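Local coordinates for CalS13 (Micromonospora echinospora, PDB 4ZAS), which probably transfers an amino group to a nucleotide-linked keto sugar, using pyridoxal 5'-phosphate as cofactor, at residues Thr43-Val48 with Gly278-Ser283; Met37-Ser42 with Leu285-Glu290; Leu245-Gly250 with Arg270-Glu275. All coordinates share one frame; numbering follows the deposited sequence.

Interaction 1: Thr43-Val48 with Gly278-Ser283; sequences TRVSAV and GAIGLS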
# COMPACT_ATOMS: atom_id res chain seq x y z
N THR A 43 -2.93 -22.02 12.37
CA THR A 43 -2.04 -23.08 11.90
C THR A 43 -1.36 -22.72 10.58
O THR A 43 -0.15 -22.90 10.41
CB THR A 43 -2.81 -24.38 11.74
OG1 THR A 43 -3.34 -24.77 13.02
CG2 THR A 43 -1.91 -25.47 11.22
N ARG A 44 -2.15 -22.24 9.63
CA ARG A 44 -1.64 -21.88 8.33
C ARG A 44 -0.63 -20.73 8.44
O ARG A 44 0.46 -20.78 7.87
CB ARG A 44 -2.82 -21.50 7.43
CG ARG A 44 -3.28 -22.60 6.49
CD ARG A 44 -4.20 -22.01 5.43
NE ARG A 44 -4.50 -22.94 4.35
CZ ARG A 44 -5.59 -23.70 4.28
NH1 ARG A 44 -6.51 -23.65 5.24
NH2 ARG A 44 -5.77 -24.50 3.24
N VAL A 45 -1.00 -19.71 9.22
CA VAL A 45 -0.20 -18.50 9.41
C VAL A 45 1.10 -18.85 10.08
O VAL A 45 2.15 -18.33 9.75
CB VAL A 45 -0.97 -17.45 10.22
CG1 VAL A 45 -0.05 -16.33 10.71
CG2 VAL A 45 -2.10 -16.89 9.41
N SER A 46 1.00 -19.74 11.05
CA SER A 46 2.16 -20.20 11.79
C SER A 46 3.18 -20.81 10.85
O SER A 46 4.37 -20.61 11.04
CB SER A 46 1.73 -21.21 12.85
OG SER A 46 2.83 -21.63 13.62
N ALA A 47 2.72 -21.52 9.83
CA ALA A 47 3.62 -22.15 8.85
C ALA A 47 4.41 -21.12 8.04
O ALA A 47 5.60 -21.28 7.79
CB ALA A 47 2.83 -23.05 7.92
N VAL A 48 3.72 -20.07 7.63
CA VAL A 48 4.32 -18.94 6.95
C VAL A 48 5.40 -18.31 7.81
O VAL A 48 6.46 -17.95 7.31
CB VAL A 48 3.26 -17.91 6.60
CG1 VAL A 48 3.88 -16.52 6.48
CG2 VAL A 48 2.57 -18.31 5.33
N GLY A 278 -1.93 -14.16 2.12
CA GLY A 278 -2.26 -15.33 1.34
C GLY A 278 -2.70 -16.48 2.21
O GLY A 278 -3.66 -17.17 1.89
N ALA A 279 -2.03 -16.69 3.34
CA ALA A 279 -2.37 -17.80 4.23
C ALA A 279 -3.80 -17.65 4.80
O ALA A 279 -4.60 -18.59 4.75
CB ALA A 279 -1.36 -17.90 5.35
N ILE A 280 -4.12 -16.46 5.29
CA ILE A 280 -5.43 -16.13 5.83
C ILE A 280 -6.52 -16.30 4.77
O ILE A 280 -7.56 -16.89 5.02
CB ILE A 280 -5.41 -14.71 6.40
CG1 ILE A 280 -4.42 -14.67 7.58
CG2 ILE A 280 -6.82 -14.25 6.82
CD1 ILE A 280 -4.04 -13.25 8.01
N GLY A 281 -6.24 -15.79 3.58
CA GLY A 281 -7.13 -15.94 2.44
C GLY A 281 -7.46 -17.38 2.09
O GLY A 281 -8.60 -17.69 1.76
N LEU A 282 -6.45 -18.25 2.11
CA LEU A 282 -6.66 -19.66 1.82
C LEU A 282 -7.57 -20.33 2.86
O LEU A 282 -8.40 -21.16 2.50
CB LEU A 282 -5.32 -20.39 1.75
CG LEU A 282 -4.59 -20.28 0.43
CD1 LEU A 282 -3.19 -20.83 0.58
CD2 LEU A 282 -5.36 -21.05 -0.62
N SER A 283 -7.37 -19.99 4.13
CA SER A 283 -8.22 -20.50 5.21
C SER A 283 -9.65 -20.06 5.04
O SER A 283 -10.59 -20.86 5.13
CB SER A 283 -7.74 -20.02 6.58
OG SER A 283 -6.84 -20.93 7.17
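The guanidinium of R44 lies with one face over the backbone of helix 275-305. The carbonyl carbon of L282 sits 4.1 Å above its plane, over the centre. S283 N and L282 CB share that face, while A279 O approaches obliquely. The R44 chain is extended from CG to NE and carries the group across the helix surface, at about a right angle to the L282 side chain. Its CD comes 3.3 Å from S283 OG, and NH1 gives that hydroxyl a weak hydrogen bond at 3.4 Å with an N-H...O angle of 150°. The same nitrogen has a second, long and weak ion pair with E286.

Away from the arginine head the contact is apolar. A279 is small and faces helix 41-49, where V48 CG2 meets its CB at 4.0 Å. V45 CG2, set anti to the carbonyl carbon, is the branch that meets I280 CG1, 3.7 Å away. Segments 43-48 and 278-283 run nearly antiparallel, at 156°, their axes 8.7 Å apart at closest approach. T59 of helix 58-71 packs on both A279 and V48. V45 and I280 also touch V45 and I276 of the second subunit, so the apolar part continues into the dimer interface. Aliphatic contacts thus pack the helices, while the arginine head, gripped across this contact by one weak bond, is likely held mainly by its cover over backbone.

Interaction 2: Met37-Ser42 with Leu285-Glu290; sequences MSPDVS and LERVDE
S38 and R287 make the central contact. S38 OG lies at the edge of the R287 guanidinium, in its plane, and accepts a weak hydrogen bond from NE at 3.4 Å with an N-H...O angle of 138°. P39 CD is 3.9 Å from the same NE. D40 OD2 forms a long salt bridge to R287 NH2 at 3.7 Å, with the carboxylate and guanidinium planes 44° apart. The D40 side chain is poorly ordered, so this pair is loosely defined. The R287 chain, extended from CG to NE, brings the head across both P39 and D40.

S38 OG has a second role. It accepts from D40 N at 3.3 Å, a capping bond before the helix, within a type I turn from S38 to V41. With OG anti to the S38 backbone N (chi1 171°), the hydroxyl can meet both D40 N and R287 NE. S38 N in turn donates to N284 OD1. Replacing S38 with an alanine would probably leave D40 N without its capping acceptor and R287 NE without this partner.

E286 OE1 is 4.5 Å from D40 OD2, a pair of like charges. R287 is likely to offset that repulsion on the D40 side.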
# COMPACT_ATOMS: atom_id res chain seq x y z
N MET A 37 -13.14 -14.71 10.38
CA MET A 37 -11.87 -15.41 10.44
C MET A 37 -12.10 -16.88 10.79
O MET A 37 -12.68 -17.20 11.82
CB MET A 37 -10.94 -14.78 11.49
CG MET A 37 -9.50 -15.21 11.34
SD MET A 37 -8.78 -14.51 9.83
CE MET A 37 -8.99 -12.78 10.16
N SER A 38 -11.68 -17.78 9.90
CA SER A 38 -11.77 -19.19 10.18
C SER A 38 -10.94 -19.48 11.42
O SER A 38 -9.89 -18.87 11.61
CB SER A 38 -11.30 -20.01 8.98
OG SER A 38 -11.18 -21.38 9.32
N PRO A 39 -11.40 -20.40 12.27
CA PRO A 39 -10.60 -20.73 13.47
C PRO A 39 -9.32 -21.50 13.13
O PRO A 39 -8.49 -21.73 14.00
CB PRO A 39 -11.56 -21.60 14.29
CG PRO A 39 -12.47 -22.22 13.27
CD PRO A 39 -12.63 -21.19 12.18
N ASP A 40 -9.19 -21.90 11.87
CA ASP A 40 -8.07 -22.71 11.40
C ASP A 40 -6.86 -21.88 10.97
O ASP A 40 -5.79 -22.43 10.69
CB ASP A 40 -8.54 -23.56 10.21
CG ASP A 40 -9.58 -24.60 10.61
OD1 ASP A 40 -9.50 -25.14 11.74
OD2 ASP A 40 -10.48 -24.88 9.79
N VAL A 41 -7.04 -20.57 10.92
CA VAL A 41 -6.06 -19.65 10.37
C VAL A 41 -4.71 -19.73 11.08
O VAL A 41 -3.67 -19.70 10.44
CB VAL A 41 -6.58 -18.21 10.40
CG1 VAL A 41 -5.51 -17.25 10.00
CG2 VAL A 41 -7.73 -18.05 9.45
N SER A 42 -4.74 -19.86 12.40
CA SER A 42 -3.52 -19.82 13.19
C SER A 42 -2.48 -20.82 12.71
O SER A 42 -1.29 -20.49 12.62
CB SER A 42 -3.84 -20.09 14.67
OG SER A 42 -2.67 -20.26 15.45
N LEU A 285 -11.20 -18.97 2.50
CA LEU A 285 -11.89 -19.44 1.30
C LEU A 285 -12.71 -20.69 1.60
O LEU A 285 -13.76 -20.92 0.98
CB LEU A 285 -10.91 -19.72 0.17
CG LEU A 285 -10.54 -18.48 -0.63
CD1 LEU A 285 -9.45 -18.83 -1.63
CD2 LEU A 285 -11.72 -17.85 -1.30
N GLU A 286 -12.25 -21.48 2.56
CA GLU A 286 -12.93 -22.71 2.93
C GLU A 286 -14.26 -22.46 3.63
O GLU A 286 -15.07 -23.37 3.74
CB GLU A 286 -12.05 -23.54 3.86
CG GLU A 286 -10.79 -24.10 3.23
CD GLU A 286 -9.91 -24.78 4.27
OE1 GLU A 286 -9.86 -24.29 5.42
OE2 GLU A 286 -9.27 -25.80 3.93
N ARG A 287 -14.48 -21.26 4.15
CA ARG A 287 -15.68 -21.02 4.94
C ARG A 287 -16.61 -19.98 4.32
O ARG A 287 -17.74 -19.80 4.77
CB ARG A 287 -15.28 -20.61 6.36
CG ARG A 287 -14.56 -21.75 7.05
CD ARG A 287 -14.69 -21.75 8.55
NE ARG A 287 -14.14 -22.99 9.10
CZ ARG A 287 -14.81 -24.13 9.25
NH1 ARG A 287 -16.07 -24.23 8.88
NH2 ARG A 287 -14.19 -25.19 9.77
N VAL A 288 -16.15 -19.30 3.28
CA VAL A 288 -16.86 -18.11 2.84
C VAL A 288 -18.18 -18.46 2.17
O VAL A 288 -19.12 -17.68 2.25
CB VAL A 288 -15.96 -17.21 1.94
CG1 VAL A 288 -15.63 -17.87 0.61
CG2 VAL A 288 -16.59 -15.84 1.74
N ASP A 289 -18.28 -19.63 1.54
CA ASP A 289 -19.51 -19.99 0.84
C ASP A 289 -20.69 -20.06 1.80
O ASP A 289 -21.77 -19.54 1.51
CB ASP A 289 -19.35 -21.32 0.12
CG ASP A 289 -18.45 -21.22 -1.09
OD1 ASP A 289 -17.86 -20.13 -1.28
OD2 ASP A 289 -18.33 -22.21 -1.85
N GLU A 290 -20.47 -20.66 2.96
CA GLU A 290 -21.52 -20.73 3.97
C GLU A 290 -21.85 -19.33 4.51
O GLU A 290 -23.02 -19.03 4.77
CB GLU A 290 -21.13 -21.68 5.11
CG GLU A 290 -22.05 -21.62 6.33
CD GLU A 290 -23.52 -21.98 6.03
OE1 GLU A 290 -23.80 -22.66 5.01
OE2 GLU A 290 -24.40 -21.58 6.83

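Interaction 3: Leu245-Gly250 with Arg270-Glu275; sequences LRRWLG and RFILNE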
# COMPACT_ATOMS: atom_id res chain seq x y z
N LEU A 245 3.57 -6.79 -13.43
CA LEU A 245 4.79 -6.01 -13.53
C LEU A 245 4.75 -4.78 -12.65
O LEU A 245 5.68 -4.55 -11.87
CB LEU A 245 5.02 -5.57 -14.98
CG LEU A 245 6.16 -6.17 -15.78
CD1 LEU A 245 6.22 -5.50 -17.13
CD2 LEU A 245 7.47 -5.95 -15.03
N ARG A 246 3.71 -3.96 -12.80
CA ARG A 246 3.64 -2.70 -12.07
C ARG A 246 3.37 -2.95 -10.59
O ARG A 246 3.45 -2.03 -9.78
CB ARG A 246 2.59 -1.78 -12.65
CG ARG A 246 2.88 -1.37 -14.04
CD ARG A 246 1.88 -0.35 -14.53
NE ARG A 246 2.19 0.05 -15.90
CZ ARG A 246 1.51 0.97 -16.58
NH1 ARG A 246 0.48 1.57 -16.01
NH2 ARG A 246 1.87 1.28 -17.81
N ARG A 247 3.00 -4.18 -10.26
CA ARG A 247 2.74 -4.52 -8.88
C ARG A 247 4.01 -4.47 -8.04
O ARG A 247 3.96 -4.17 -6.85
CB ARG A 247 2.10 -5.89 -8.78
CG ARG A 247 1.80 -6.28 -7.36
CD ARG A 247 1.14 -7.61 -7.27
NE ARG A 247 1.90 -8.70 -7.87
CZ ARG A 247 1.47 -9.96 -7.83
NH1 ARG A 247 0.31 -10.22 -7.22
NH2 ARG A 247 2.18 -10.94 -8.38
N TRP A 248 5.14 -4.78 -8.67
CA TRP A 248 6.43 -4.82 -8.00
C TRP A 248 7.46 -3.96 -8.75
O TRP A 248 8.42 -4.45 -9.35
CB TRP A 248 6.90 -6.28 -7.84
CG TRP A 248 8.27 -6.43 -7.23
CD1 TRP A 248 9.43 -6.82 -7.87
CD2 TRP A 248 8.64 -6.13 -5.89
NE1 TRP A 248 10.49 -6.80 -6.99
CE2 TRP A 248 10.03 -6.38 -5.77
CE3 TRP A 248 7.94 -5.68 -4.77
CZ2 TRP A 248 10.72 -6.19 -4.58
CZ3 TRP A 248 8.62 -5.50 -3.58
CH2 TRP A 248 10.00 -5.76 -3.49
N LEU A 249 7.23 -2.65 -8.73
CA LEU A 249 8.19 -1.64 -9.20
C LEU A 249 8.64 -1.73 -10.66
O LEU A 249 9.58 -1.03 -11.05
CB LEU A 249 9.44 -1.65 -8.32
CG LEU A 249 9.09 -1.37 -6.86
CD1 LEU A 249 10.02 -2.11 -5.95
CD2 LEU A 249 9.14 0.13 -6.57
N GLY A 250 7.96 -2.53 -11.48
CA GLY A 250 8.34 -2.65 -12.87
C GLY A 250 9.60 -3.49 -13.06
O GLY A 250 10.29 -3.41 -14.07
N ARG A 270 4.52 -0.62 -5.14
CA ARG A 270 4.90 -1.66 -4.20
C ARG A 270 3.61 -2.09 -3.50
O ARG A 270 3.28 -1.61 -2.41
CB ARG A 270 5.98 -1.12 -3.25
CG ARG A 270 6.22 -1.81 -1.92
CD ARG A 270 6.56 -3.27 -2.02
NE ARG A 270 7.39 -3.64 -0.88
CZ ARG A 270 7.03 -4.44 0.11
NH1 ARG A 270 5.82 -4.99 0.14
NH2 ARG A 270 7.89 -4.70 1.08
N PHE A 271 2.89 -2.98 -4.18
CA PHE A 271 1.51 -3.31 -3.88
C PHE A 271 1.31 -4.79 -3.57
O PHE A 271 0.19 -5.23 -3.41
CB PHE A 271 0.61 -2.94 -5.06
CG PHE A 271 0.31 -1.46 -5.20
CD1 PHE A 271 0.54 -0.58 -4.15
CD2 PHE A 271 -0.21 -0.95 -6.38
CE1 PHE A 271 0.25 0.78 -4.28
CE2 PHE A 271 -0.49 0.40 -6.52
CZ PHE A 271 -0.25 1.27 -5.47
N ILE A 272 2.39 -5.55 -3.44
CA ILE A 272 2.26 -6.99 -3.27
C ILE A 272 1.54 -7.36 -1.96
O ILE A 272 1.62 -6.63 -0.97
CB ILE A 272 3.63 -7.67 -3.36
CG1 ILE A 272 4.60 -7.08 -2.34
CG2 ILE A 272 4.22 -7.47 -4.74
CD1 ILE A 272 5.76 -7.98 -2.02
N LEU A 273 0.83 -8.48 -1.98
CA LEU A 273 0.21 -9.07 -0.80
C LEU A 273 1.20 -10.05 -0.20
O LEU A 273 1.80 -10.82 -0.94
CB LEU A 273 -1.08 -9.81 -1.17
CG LEU A 273 -1.85 -10.54 -0.07
CD1 LEU A 273 -2.67 -9.55 0.72
CD2 LEU A 273 -2.74 -11.65 -0.62
N ASN A 274 1.34 -10.08 1.12
CA ASN A 274 2.39 -10.94 1.66
C ASN A 274 1.87 -12.32 2.04
O ASN A 274 0.67 -12.59 1.97
CB ASN A 274 3.09 -10.27 2.86
CG ASN A 274 2.20 -10.10 4.09
OD1 ASN A 274 1.13 -10.72 4.25
ND2 ASN A 274 2.67 -9.24 5.00
N GLU A 275 2.80 -13.20 2.43
CA GLU A 275 2.47 -14.59 2.66
C GLU A 275 1.45 -14.76 3.78
O GLU A 275 0.69 -15.73 3.80
CB GLU A 275 3.72 -15.39 2.99
CG GLU A 275 4.65 -15.53 1.82
CD GLU A 275 4.09 -16.47 0.79
OE1 GLU A 275 4.33 -17.69 0.93
OE2 GLU A 275 3.41 -16.00 -0.15
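R247 and F271 join the two backbones: F271 N donates to R247 O at 3.1 Å, with an N-H...O angle of 167°. The donor lies in the carbonyl plane. The adjacent pair W248 and R270 forms a single beta bridge, not a longer ladder. L245 O accepts from W248 N and G250 N, which come from opposite faces of its plane.

W248 and R270 lie side by side. R270 CD meets the ring edge at CZ3, 3.4 Å away, and the ring and guanidinium planes are 57° apart. L249 CD1 stands over one ring face, and R253, a dTDP-binding residue, makes a cation-pi contact with the ring. In this family of fold type I aminotransferases the active site lies between subunits. R270 fits that pattern: its NH2 bonds to the pyridoxal phosphate-bearing lysine of the second subunit, and its NH1 forms a salt bridge with E55.

I272 packs against both R247 and W248. Its CG2 touches R247 CG at 3.8 Å, and its CD1 reaches W248 CZ3 at 4.1 Å. The R247 chain passes I272 CG2 with its CG and CD, then bends at chi3 (57°). Its NH1 forms a salt bridge with E64 and a hydrogen bond with S78 O.

How the interactions relate
From the N terminus, 37-42 leads into helix 41-49, which 43-48 continues. The chain returns to these two segments only after more than 200 residues, at helix 275-305. Interaction 2 closes the outermost loop, and interaction 1 is nested within it. Interaction 3 is nested inside both and closes a short loop between helix 237-247 and the start of helix 275-305. Interactions 1 and 2 are neighbours along the same helix pair, where S283 CB packs on V41 CG2 at 3.5 Å. Interaction 3 borders interaction 1 through V48 CG2 and E275 O. It does not touch interaction 2. All three reach the second subunit.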